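Local coordinates for CT398 (PDB 4ILO), which is of unknown function but joins a long coiled-coil hairpin to a C4-type zinc ribbon and may bind DNA or RNA, at residues V224-E227 / H228-R231; V181-R184 / L185-K189; A102-K105 / E106-T109; D91-N94 / A95-E99. All blocks are in the same frame, centred on the assembly; numbering follows the deposited sequence.

The four contacts fall into two pairs at opposite ends of an elongated chain. Interaction 1 supplies two cysteines of the four-cysteine zinc site, and interaction 2, on helix 176-189, packs directly against it: their centres are 12 Å apart, Phe225 CE1 meets Val181 CG1 at 3.9 Å, and Lys189 NZ is hydrogen-bonded to Cys229 O. The side chain of Leu185 is about 10 Å from the zinc ion. Interactions 3 and 4 are both on helix 90-171, near the far end of the coiled-coil hairpin, with centres 16 Å apart. About 106 Å separates the centres of interactions 1 and 4, and their nearest atoms are about 89 Å apart.

Interaction 1. Residues V224-E227 / H228-R231; sequences VFCE and HCSR. With ZN (zinc ion), chain C; EDO (1,2-ethanediol), chain D.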
loop_
_atom_site.group_PDB
_atom_site.type_symbol
_atom_site.label_atom_id
_atom_site.label_comp_id
_atom_site.label_asym_id
_atom_site.label_seq_id
_atom_site.Cartn_x
_atom_site.Cartn_y
_atom_site.Cartn_z
ATOM N N VAL A 224 -10.416 -7.287 43.873
ATOM C CA VAL A 224 -9.004 -7.330 44.233
ATOM C C VAL A 224 -8.176 -7.345 42.948
ATOM O O VAL A 224 -8.445 -8.142 42.043
ATOM C CB VAL A 224 -8.675 -8.566 45.088
ATOM C CG1 VAL A 224 -7.193 -8.579 45.445
ATOM C CG2 VAL A 224 -9.562 -8.589 46.398
ATOM N N PHE A 225 -7.133 -6.508 42.912
ATOM C CA PHE A 225 -6.300 -6.265 41.742
ATOM C C PHE A 225 -4.884 -6.755 42.004
ATOM O O PHE A 225 -4.391 -6.690 43.139
ATOM C CB PHE A 225 -6.231 -4.765 41.474
ATOM C CG PHE A 225 -7.559 -4.128 41.426
ATOM C CD1 PHE A 225 -8.360 -4.281 40.308
ATOM C CD2 PHE A 225 -8.042 -3.417 42.526
ATOM C CE1 PHE A 225 -9.608 -3.680 40.256
ATOM C CE2 PHE A 225 -9.310 -2.827 42.508
ATOM C CZ PHE A 225 -10.098 -2.957 41.377
ATOM N N CYS A 226 -4.237 -7.254 40.944
ATOM C CA CYS A 226 -2.838 -7.642 41.032
ATOM C C CYS A 226 -2.002 -6.433 41.445
ATOM O O CYS A 226 -2.121 -5.345 40.856
ATOM C CB CYS A 226 -2.343 -8.151 39.660
ATOM S SG CYS A 226 -0.607 -8.693 39.681
ATOM N N GLU A 227 -1.143 -6.638 42.451
ATOM C CA GLU A 227 -0.293 -5.574 42.975
ATOM C C GLU A 227 0.778 -5.135 41.977
ATOM O O GLU A 227 1.386 -4.071 42.172
ATOM C CB GLU A 227 0.353 -6.029 44.281
ATOM C CG GLU A 227 -0.643 -6.176 45.434
ATOM C CD GLU A 227 0.050 -6.287 46.778
ATOM O OE1 GLU A 227 0.236 -5.233 47.418
ATOM O OE2 GLU A 227 0.423 -7.415 47.183
ATOM N N HIS A 228 0.996 -5.896 40.902
ATOM C CA HIS A 228 2.023 -5.554 39.912
ATOM C C HIS A 228 1.481 -5.119 38.565
ATOM O O HIS A 228 1.990 -4.150 37.993
ATOM C CB HIS A 228 3.003 -6.723 39.770
ATOM C CG HIS A 228 3.515 -7.175 41.108
ATOM N ND1 HIS A 228 4.703 -6.726 41.644
ATOM C CD2 HIS A 228 2.945 -7.952 42.059
ATOM C CE1 HIS A 228 4.867 -7.245 42.848
ATOM N NE2 HIS A 228 3.817 -7.998 43.121
ATOM N N CYS A 229 0.450 -5.771 38.032
ATOM C CA CYS A 229 -0.070 -5.369 36.735
ATOM C C CYS A 229 -1.416 -4.673 36.811
ATOM O O CYS A 229 -1.864 -4.136 35.802
ATOM C CB CYS A 229 -0.158 -6.568 35.774
ATOM S SG CYS A 229 -1.504 -7.794 36.102
ATOM N N SER A 230 -2.086 -4.688 37.960
ATOM C CA SER A 230 -3.365 -3.991 38.196
ATOM C C SER A 230 -4.575 -4.711 37.593
ATOM O O SER A 230 -5.719 -4.184 37.737
ATOM C CB SER A 230 -3.385 -2.535 37.683
ATOM O OG SER A 230 -2.436 -1.715 38.360
ATOM N N ARG A 231 -4.402 -5.855 36.934
ATOM C CA ARG A 231 -5.541 -6.627 36.477
ATOM C C ARG A 231 -6.402 -7.084 37.658
ATOM O O ARG A 231 -5.926 -7.205 38.789
ATOM C CB ARG A 231 -5.065 -7.865 35.736
ATOM C CG ARG A 231 -4.350 -7.548 34.398
ATOM C CD ARG A 231 -4.030 -8.833 33.673
ATOM N NE ARG A 231 -3.684 -8.608 32.265
ATOM C CZ ARG A 231 -2.490 -8.208 31.849
ATOM N NH1 ARG A 231 -1.525 -7.951 32.718
ATOM N NH2 ARG A 231 -2.269 -8.041 30.546
HETATM ZN ZN ZN C . -0.466 -9.332 37.453
HETATM C C1 EDO D . -11.917 -11.113 44.133
HETATM O O1 EDO D . -12.609 -12.365 44.185
HETATM C C2 EDO D . -12.432 -10.369 42.913
HETATM O O2 EDO D . -11.458 -9.375 42.593
#
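Cys226 SG is gripped from three directions: it binds the zinc ion at 2.3 Å and accepts the backbone N-H groups of His228, at 3.4 Å from its N, and of Cys229, nearly straight at 169°. Its first torsion (chi1 -179°) sets the sulfur anti to the backbone N, on the side of the carbonyl carbon, where the turning chain presents those two N-H groups. Cys229 SG, also 2.3 Å from the zinc ion, receives Arg231 N and, in the plane of the guanidinium, Arg231 NH1. Such N-H donors would be expected to temper the negative charge of the thiolates. This is the second CxxC knuckle of a C4-type zinc ribbon; Cys202 and Cys205 complete the metal site. The turn is closed at its base by Cys226 N, which bonds Arg231 O at 2.7 Å almost along the C=O axis, and by Ser230 N, which approaches Cys226 O from above the carbonyl plane at 3.0 Å. The ring of Phe225 has Arg231 O at its edge, while the His228 ring lays one face over Glu227 O and turns an edge to Cys226 SG. Arg231 is held at its outer end by a salt bridge from NH2 to Asp191 and a bond from NE to Arg192 O. At the strand, Val224 N donates to O2 of a 1,2-ethanediol, probably from the crystallisation liquor, at 2.7 Å.

Interaction 2. Residues V181-R184 / L185-K189; sequences VYER and LLNNK
The ring of Tyr182 has Leu186 CB over one face, and farther out it meets the leucine's methyl groups: Leu186 CD2 lies 3.9 Å from Tyr182 CZ and 3.6 Å from Tyr182 OH. Both side chains leave the helix with CG anti to the backbone N (chi1 162° for Tyr182), which lets them run side by side in the same direction, one helical turn apart. The phenol oxygen, at the end of this apolar pair, is hydrogen-bonded to Asp18. A second flat pair lies along the neighbouring line of the helix, where the side chains of Glu183 and Asn187 run side by side in the same direction, carboxylate and amide planes 22° apart. Here the contact is made by the aliphatic part of the acid, Glu183 CG standing 4.0 Å from Asn187 ND2. Val181 and Leu185 form another parallel pair, joined through Val181 CG1 and Leu185 CD1 at 4.0 Å. Regular i to i+4 bonding fixes the spacing of all three pairs; Leu185 N meets Val181 O at 3.0 Å and 179°, while Leu186 N reaches Tyr182 O at 2.8 Å. Tyr182 and Leu186 face helix 2-86, the tyrosine against Ile11, Ile14 and Gln15, whereas Val181 and Leu185 cover Ile232 of strand 232-234. Tyr182 and Leu185 both touch Val193 in the loop after the helix, and Lys189 at the helix end reaches Cys229 O in the zinc ribbon.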
loop_
_atom_site.group_PDB
_atom_site.type_symbol
_atom_site.label_atom_id
_atom_site.label_comp_id
_atom_site.label_asym_id
_atom_site.label_seq_id
_atom_site.Cartn_x
_atom_site.Cartn_y
_atom_site.Cartn_z
ATOM N N VAL A 181 -14.236 -0.569 35.264
ATOM C CA VAL A 181 -12.830 -0.891 35.517
ATOM C C VAL A 181 -12.291 -1.775 34.387
ATOM O O VAL A 181 -11.233 -1.496 33.792
ATOM C CB VAL A 181 -12.690 -1.579 36.898
ATOM C CG1 VAL A 181 -11.314 -2.244 37.083
ATOM C CG2 VAL A 181 -12.951 -0.610 38.012
ATOM N N TYR A 182 -13.028 -2.850 34.085
ATOM C CA TYR A 182 -12.641 -3.824 33.072
ATOM C C TYR A 182 -12.259 -3.132 31.784
ATOM O O TYR A 182 -11.206 -3.412 31.197
ATOM C CB TYR A 182 -13.821 -4.774 32.804
ATOM C CG TYR A 182 -13.707 -5.533 31.510
ATOM C CD1 TYR A 182 -12.828 -6.595 31.381
ATOM C CD2 TYR A 182 -14.456 -5.164 30.403
ATOM C CE1 TYR A 182 -12.694 -7.288 30.158
ATOM C CE2 TYR A 182 -14.340 -5.843 29.180
ATOM C CZ TYR A 182 -13.463 -6.904 29.063
ATOM O OH TYR A 182 -13.350 -7.580 27.866
ATOM N N GLU A 183 -13.109 -2.219 31.346
ATOM C CA GLU A 183 -12.966 -1.602 30.035
ATOM C C GLU A 183 -11.703 -0.741 29.960
ATOM O O GLU A 183 -11.024 -0.728 28.929
ATOM C CB GLU A 183 -14.223 -0.772 29.748
ATOM C CG GLU A 183 -14.302 -0.233 28.347
ATOM C CD GLU A 183 -15.648 0.404 28.039
ATOM O OE1 GLU A 183 -16.252 0.983 28.974
ATOM O OE2 GLU A 183 -16.088 0.322 26.857
ATOM N N ARG A 184 -11.368 -0.015 31.041
ATOM C CA ARG A 184 -10.142 0.784 31.046
ATOM C C ARG A 184 -8.911 -0.112 31.080
ATOM O O ARG A 184 -7.948 0.094 30.316
ATOM C CB ARG A 184 -10.172 1.771 32.221
ATOM C CG ARG A 184 -11.359 2.776 32.141
ATOM C CD ARG A 184 -11.221 3.921 33.136
ATOM N NE ARG A 184 -12.192 5.003 32.935
ATOM C CZ ARG A 184 -12.088 6.217 33.490
ATOM N NH1 ARG A 184 -11.056 6.522 34.283
ATOM N NH2 ARG A 184 -13.016 7.142 33.254
ATOM N N LEU A 185 -8.955 -1.170 31.892
ATOM C CA LEU A 185 -7.883 -2.170 31.877
ATOM C C LEU A 185 -7.689 -2.744 30.472
ATOM O O LEU A 185 -6.553 -2.856 29.987
ATOM C CB LEU A 185 -8.202 -3.298 32.879
ATOM C CG LEU A 185 -7.982 -2.965 34.364
ATOM C CD1 LEU A 185 -8.353 -4.146 35.212
ATOM C CD2 LEU A 185 -6.486 -2.518 34.611
ATOM N N LEU A 186 -8.794 -3.116 29.806
ATOM C CA LEU A 186 -8.724 -3.791 28.512
ATOM C C LEU A 186 -8.142 -2.865 27.460
ATOM O O LEU A 186 -7.296 -3.267 26.653
ATOM C CB LEU A 186 -10.128 -4.196 28.079
ATOM C CG LEU A 186 -10.263 -4.943 26.748
ATOM C CD1 LEU A 186 -9.836 -6.359 26.930
ATOM C CD2 LEU A 186 -11.677 -4.872 26.186
ATOM N N ASN A 187 -8.609 -1.621 27.443
ATOM C CA ASN A 187 -8.042 -0.643 26.528
ATOM C C ASN A 187 -6.553 -0.469 26.766
ATOM O O ASN A 187 -5.795 -0.261 25.821
ATOM C CB ASN A 187 -8.813 0.672 26.663
ATOM C CG ASN A 187 -10.142 0.625 25.923
ATOM O OD1 ASN A 187 -10.265 -0.067 24.899
ATOM N ND2 ASN A 187 -11.139 1.342 26.430
ATOM N N ASN A 188 -6.108 -0.620 28.009
ATOM C CA ASN A 188 -4.693 -0.457 28.329
ATOM C C ASN A 188 -3.863 -1.680 27.888
ATOM O O ASN A 188 -2.809 -1.523 27.262
ATOM C CB ASN A 188 -4.598 -0.088 29.826
ATOM C CG ASN A 188 -3.214 -0.302 30.437
ATOM O OD1 ASN A 188 -2.199 -0.385 29.730
ATOM N ND2 ASN A 188 -3.168 -0.371 31.787
ATOM N N LYS A 189 -4.342 -2.906 28.137
ATOM C CA LYS A 189 -3.536 -4.113 27.961
ATOM C C LYS A 189 -3.836 -4.867 26.680
ATOM O O LYS A 189 -2.970 -5.596 26.187
ATOM C CB LYS A 189 -3.786 -5.093 29.114
ATOM C CG LYS A 189 -3.774 -4.500 30.511
ATOM C CD LYS A 189 -2.367 -4.192 30.936
ATOM C CE LYS A 189 -2.296 -4.104 32.434
ATOM N NZ LYS A 189 -0.915 -3.797 32.809
#

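Interaction 3. Residues A102-K105 / E106-T109; sequences AANK and ERRT
Asn104 OD1 accepts a hydrogen bond from Arg107 NH2 at 2.8 Å, and the oxygen lies at the edge of the guanidinium, in its plane. The amide itself is turned almost square to the guanidinium, 81° between the two planes, and the donor is tilted from the plane of the amide carbonyl. A water joins the same two residues by a second route: it takes the N-H of Arg107 NE at 2.7 Å and lies 2.8 Å from Asn104 OD1. A bend at chi3 (57°) in an otherwise extended arginine folds the guanidinium back towards the asparagine one turn earlier. Its third nitrogen, NH1, is satisfied by Ser74 OG of helix 2-86, and NE has a long, weak ion pair with Glu111. On the other side of the amide, Asn104 ND2 is 3.7 Å from both Arg108 NH1 and Arg108 NH2, a packing contact between donors. Lys105 O takes two bonds from Thr109, from opposite faces of the carbonyl plane: one from its backbone N and one from OG1, each 3.1 Å long. The hydroxyl reaches back because OG1 stands anti to its own carbonyl carbon (chi1 -60°). Ala102 O, Ala103 O and Asn104 O are each taken by the N-H four residues on, those of Glu106, Arg107 and Arg108. Ala103, Glu106 and Arg107 also touch Ile73 or Ile77; these residues face helix 2-86, the partner arm of the antiparallel coiled-coil hairpin.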
loop_
_atom_site.group_PDB
_atom_site.type_symbol
_atom_site.label_atom_id
_atom_site.label_comp_id
_atom_site.label_asym_id
_atom_site.label_seq_id
_atom_site.Cartn_x
_atom_site.Cartn_y
_atom_site.Cartn_z
ATOM N N ALA A 102 28.262 23.616 -46.440
ATOM C CA ALA A 102 27.841 23.908 -45.075
ATOM C C ALA A 102 26.463 23.343 -44.823
ATOM O O ALA A 102 26.190 22.798 -43.753
ATOM C CB ALA A 102 27.811 25.424 -44.846
ATOM N N ALA A 103 25.568 23.507 -45.788
ATOM C CA ALA A 103 24.219 23.005 -45.611
ATOM C C ALA A 103 24.231 21.493 -45.490
ATOM O O ALA A 103 23.550 20.939 -44.615
ATOM C CB ALA A 103 23.347 23.469 -46.762
ATOM N N ASN A 104 25.020 20.804 -46.345
ATOM C CA ASN A 104 25.086 19.354 -46.275
ATOM C C ASN A 104 25.606 18.882 -44.923
ATOM O O ASN A 104 25.176 17.838 -44.403
ATOM C CB ASN A 104 25.962 18.788 -47.376
ATOM C CG ASN A 104 25.857 17.296 -47.472
ATOM O OD1 ASN A 104 24.751 16.747 -47.561
ATOM N ND2 ASN A 104 27.008 16.612 -47.457
ATOM N N LYS A 105 26.557 19.616 -44.352
ATOM C CA LYS A 105 27.151 19.181 -43.094
ATOM C C LYS A 105 26.160 19.329 -41.947
ATOM O O LYS A 105 26.103 18.482 -41.037
ATOM C CB LYS A 105 28.410 20.001 -42.843
ATOM C CG LYS A 105 28.998 19.848 -41.462
ATOM C CD LYS A 105 30.260 20.726 -41.275
ATOM C CE LYS A 105 31.098 20.244 -40.079
ATOM N NZ LYS A 105 32.383 21.022 -39.935
ATOM N N GLU A 106 25.379 20.402 -41.962
ATOM C CA GLU A 106 24.307 20.542 -40.986
ATOM C C GLU A 106 23.271 19.431 -41.178
ATOM O O GLU A 106 22.782 18.850 -40.202
ATOM C CB GLU A 106 23.637 21.914 -41.149
ATOM C CG GLU A 106 22.427 22.230 -40.168
ATOM C CD GLU A 106 22.801 22.230 -38.635
ATOM O OE1 GLU A 106 24.012 22.351 -38.290
ATOM O OE2 GLU A 106 21.875 22.112 -37.767
ATOM N N ARG A 107 22.938 19.111 -42.427
ATOM C CA ARG A 107 21.943 18.079 -42.671
ATOM C C ARG A 107 22.434 16.760 -42.124
ATOM O O ARG A 107 21.673 16.018 -41.498
ATOM C CB ARG A 107 21.639 17.936 -44.166
ATOM C CG ARG A 107 20.528 16.929 -44.447
ATOM C CD ARG A 107 20.091 16.921 -45.899
ATOM N NE ARG A 107 21.220 16.658 -46.800
ATOM C CZ ARG A 107 21.147 16.552 -48.118
ATOM N NH1 ARG A 107 19.988 16.685 -48.761
ATOM N NH2 ARG A 107 22.264 16.329 -48.801
ATOM N N ARG A 108 23.710 16.469 -42.361
ATOM C CA ARG A 108 24.330 15.246 -41.868
ATOM C C ARG A 108 24.191 15.155 -40.354
ATOM O O ARG A 108 23.838 14.107 -39.814
ATOM C CB ARG A 108 25.806 15.191 -42.267
ATOM C CG ARG A 108 26.528 13.938 -41.802
ATOM C CD ARG A 108 28.001 13.980 -42.174
ATOM N NE ARG A 108 28.234 13.515 -43.538
ATOM C CZ ARG A 108 28.602 14.303 -44.544
ATOM N NH1 ARG A 108 28.782 15.600 -44.341
ATOM N NH2 ARG A 108 28.792 13.793 -45.753
ATOM N N THR A 109 24.466 16.263 -39.674
ATOM C CA THR A 109 24.294 16.325 -38.233
ATOM C C THR A 109 22.864 16.050 -37.818
ATOM O O THR A 109 22.628 15.334 -36.840
ATOM C CB THR A 109 24.768 17.668 -37.704
ATOM O OG1 THR A 109 26.158 17.803 -38.044
ATOM C CG2 THR A 109 24.596 17.683 -36.186
HETATM O O HOH W 1 23.301 15.443 -45.526
#

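Interaction 4. Residues D91-N94 / A95-E99; sequences DEFN and ALTQE
Thr97 lies one turn after Phe93 on helix 90-171, an arm of the coiled-coil hairpin, and its hydroxyl approaches the Phe93 ring obliquely. From the backbone outward, Thr97 CB rests on the carbonyl oxygen of Asn94 at 3.4 Å. OG1, anti to the carbonyl carbon of its own residue (chi1 -70°), turns back along the helix to lie 3.4 Å from Phe93 O and 3.7 Å from Phe93 CE1. The same oxygen is hydrogen-bonded to Gln84 of helix 2-86, a direct polar tie between the two arms. Phe93 and Leu96 also touch Gln84, and both pack on Val87 in the connection between the helices. Behind these side chains the backbone is regular: Thr97 N bonds Phe93 O at 3.0 Å, and Gln98 N bonds Asn94 O. The extended Gln98 chain passes alongside that second carbonyl, with CG 3.3 Å from Asn94 O, and brings NE2 near Asn94 CB. The Asn94 amide turns elsewhere, its OD1 at the edge of the Phe93 ring and in the ring plane. One water spans the turn, donating to Asn94 OD1 at 2.7 Å and hydrogen-bonded to Thr97 OG1 at 3.0 Å.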
loop_
_atom_site.group_PDB
_atom_site.type_symbol
_atom_site.label_atom_id
_atom_site.label_comp_id
_atom_site.label_asym_id
_atom_site.label_seq_id
_atom_site.Cartn_x
_atom_site.Cartn_y
_atom_site.Cartn_z
ATOM N N ASP A 91 33.053 34.112 -58.222
ATOM C CA ASP A 91 32.672 34.388 -56.830
ATOM C C ASP A 91 31.293 33.793 -56.472
ATOM O O ASP A 91 31.109 33.248 -55.378
ATOM C CB ASP A 91 32.659 35.899 -56.584
ATOM C CG ASP A 91 34.026 36.456 -56.165
ATOM O OD1 ASP A 91 34.924 35.650 -55.852
ATOM O OD2 ASP A 91 34.173 37.704 -56.092
ATOM N N GLU A 92 30.298 33.941 -57.353
ATOM C CA GLU A 92 28.987 33.348 -57.093
ATOM C C GLU A 92 29.050 31.840 -57.141
ATOM O O GLU A 92 28.453 31.156 -56.292
ATOM C CB GLU A 92 27.965 33.847 -58.104
ATOM C CG GLU A 92 27.762 35.377 -58.039
ATOM C CD GLU A 92 27.053 35.936 -59.280
ATOM O OE1 GLU A 92 27.058 35.267 -60.346
ATOM O OE2 GLU A 92 26.502 37.057 -59.185
ATOM N N PHE A 93 29.768 31.291 -58.124
ATOM C CA PHE A 93 29.946 29.849 -58.146
ATOM C C PHE A 93 30.497 29.367 -56.809
ATOM O O PHE A 93 30.035 28.373 -56.246
ATOM C CB PHE A 93 30.902 29.457 -59.274
ATOM C CG PHE A 93 30.946 27.977 -59.507
ATOM C CD1 PHE A 93 31.844 27.190 -58.823
ATOM C CD2 PHE A 93 30.052 27.376 -60.366
ATOM C CE1 PHE A 93 31.871 25.818 -59.016
ATOM C CE2 PHE A 93 30.067 26.007 -60.558
ATOM C CZ PHE A 93 30.979 25.227 -59.874
ATOM N N ASN A 94 31.505 30.062 -56.295
ATOM C CA ASN A 94 32.223 29.592 -55.124
ATOM C C ASN A 94 31.354 29.721 -53.888
ATOM O O ASN A 94 31.393 28.854 -53.016
ATOM C CB ASN A 94 33.525 30.401 -54.935
ATOM C CG ASN A 94 34.629 29.975 -55.941
ATOM O OD1 ASN A 94 34.578 28.868 -56.480
ATOM N ND2 ASN A 94 35.659 30.839 -56.142
ATOM N N ALA A 95 30.575 30.804 -53.803
ATOM C CA ALA A 95 29.701 31.005 -52.662
ATOM C C ALA A 95 28.711 29.856 -52.568
ATOM O O ALA A 95 28.530 29.275 -51.494
ATOM C CB ALA A 95 28.971 32.328 -52.811
ATOM N N LEU A 96 28.166 29.438 -53.715
ATOM C CA LEU A 96 27.233 28.317 -53.748
ATOM C C LEU A 96 27.909 27.000 -53.380
ATOM O O LEU A 96 27.346 26.195 -52.630
ATOM C CB LEU A 96 26.602 28.257 -55.138
ATOM C CG LEU A 96 25.628 29.460 -55.217
ATOM C CD1 LEU A 96 25.160 29.710 -56.599
ATOM C CD2 LEU A 96 24.438 29.178 -54.359
ATOM N N THR A 97 29.135 26.768 -53.858
ATOM C CA THR A 97 29.864 25.591 -53.387
ATOM C C THR A 97 29.924 25.576 -51.863
ATOM O O THR A 97 29.596 24.558 -51.217
ATOM C CB THR A 97 31.269 25.600 -53.980
ATOM O OG1 THR A 97 31.182 25.340 -55.394
ATOM C CG2 THR A 97 32.141 24.549 -53.366
ATOM N N GLN A 98 30.354 26.709 -51.277
ATOM C CA GLN A 98 30.594 26.768 -49.850
ATOM C C GLN A 98 29.278 26.605 -49.097
ATOM O O GLN A 98 29.227 25.896 -48.096
ATOM C CB GLN A 98 31.289 28.079 -49.481
ATOM C CG GLN A 98 32.729 28.156 -50.027
ATOM C CD GLN A 98 33.237 29.583 -50.289
ATOM O OE1 GLN A 98 32.667 30.579 -49.808
ATOM N NE2 GLN A 98 34.312 29.687 -51.086
ATOM N N GLU A 99 28.218 27.267 -49.573
ATOM C CA GLU A 99 26.928 27.145 -48.916
ATOM C C GLU A 99 26.430 25.702 -48.946
ATOM O O GLU A 99 25.903 25.198 -47.950
ATOM C CB GLU A 99 25.916 28.085 -49.564
ATOM C CG GLU A 99 24.627 28.177 -48.748
ATOM C CD GLU A 99 24.689 29.116 -47.525
ATOM O OE1 GLU A 99 25.486 30.101 -47.490
ATOM O OE2 GLU A 99 23.888 28.862 -46.596
HETATM O O HOH W 2 33.959 26.355 -55.848
#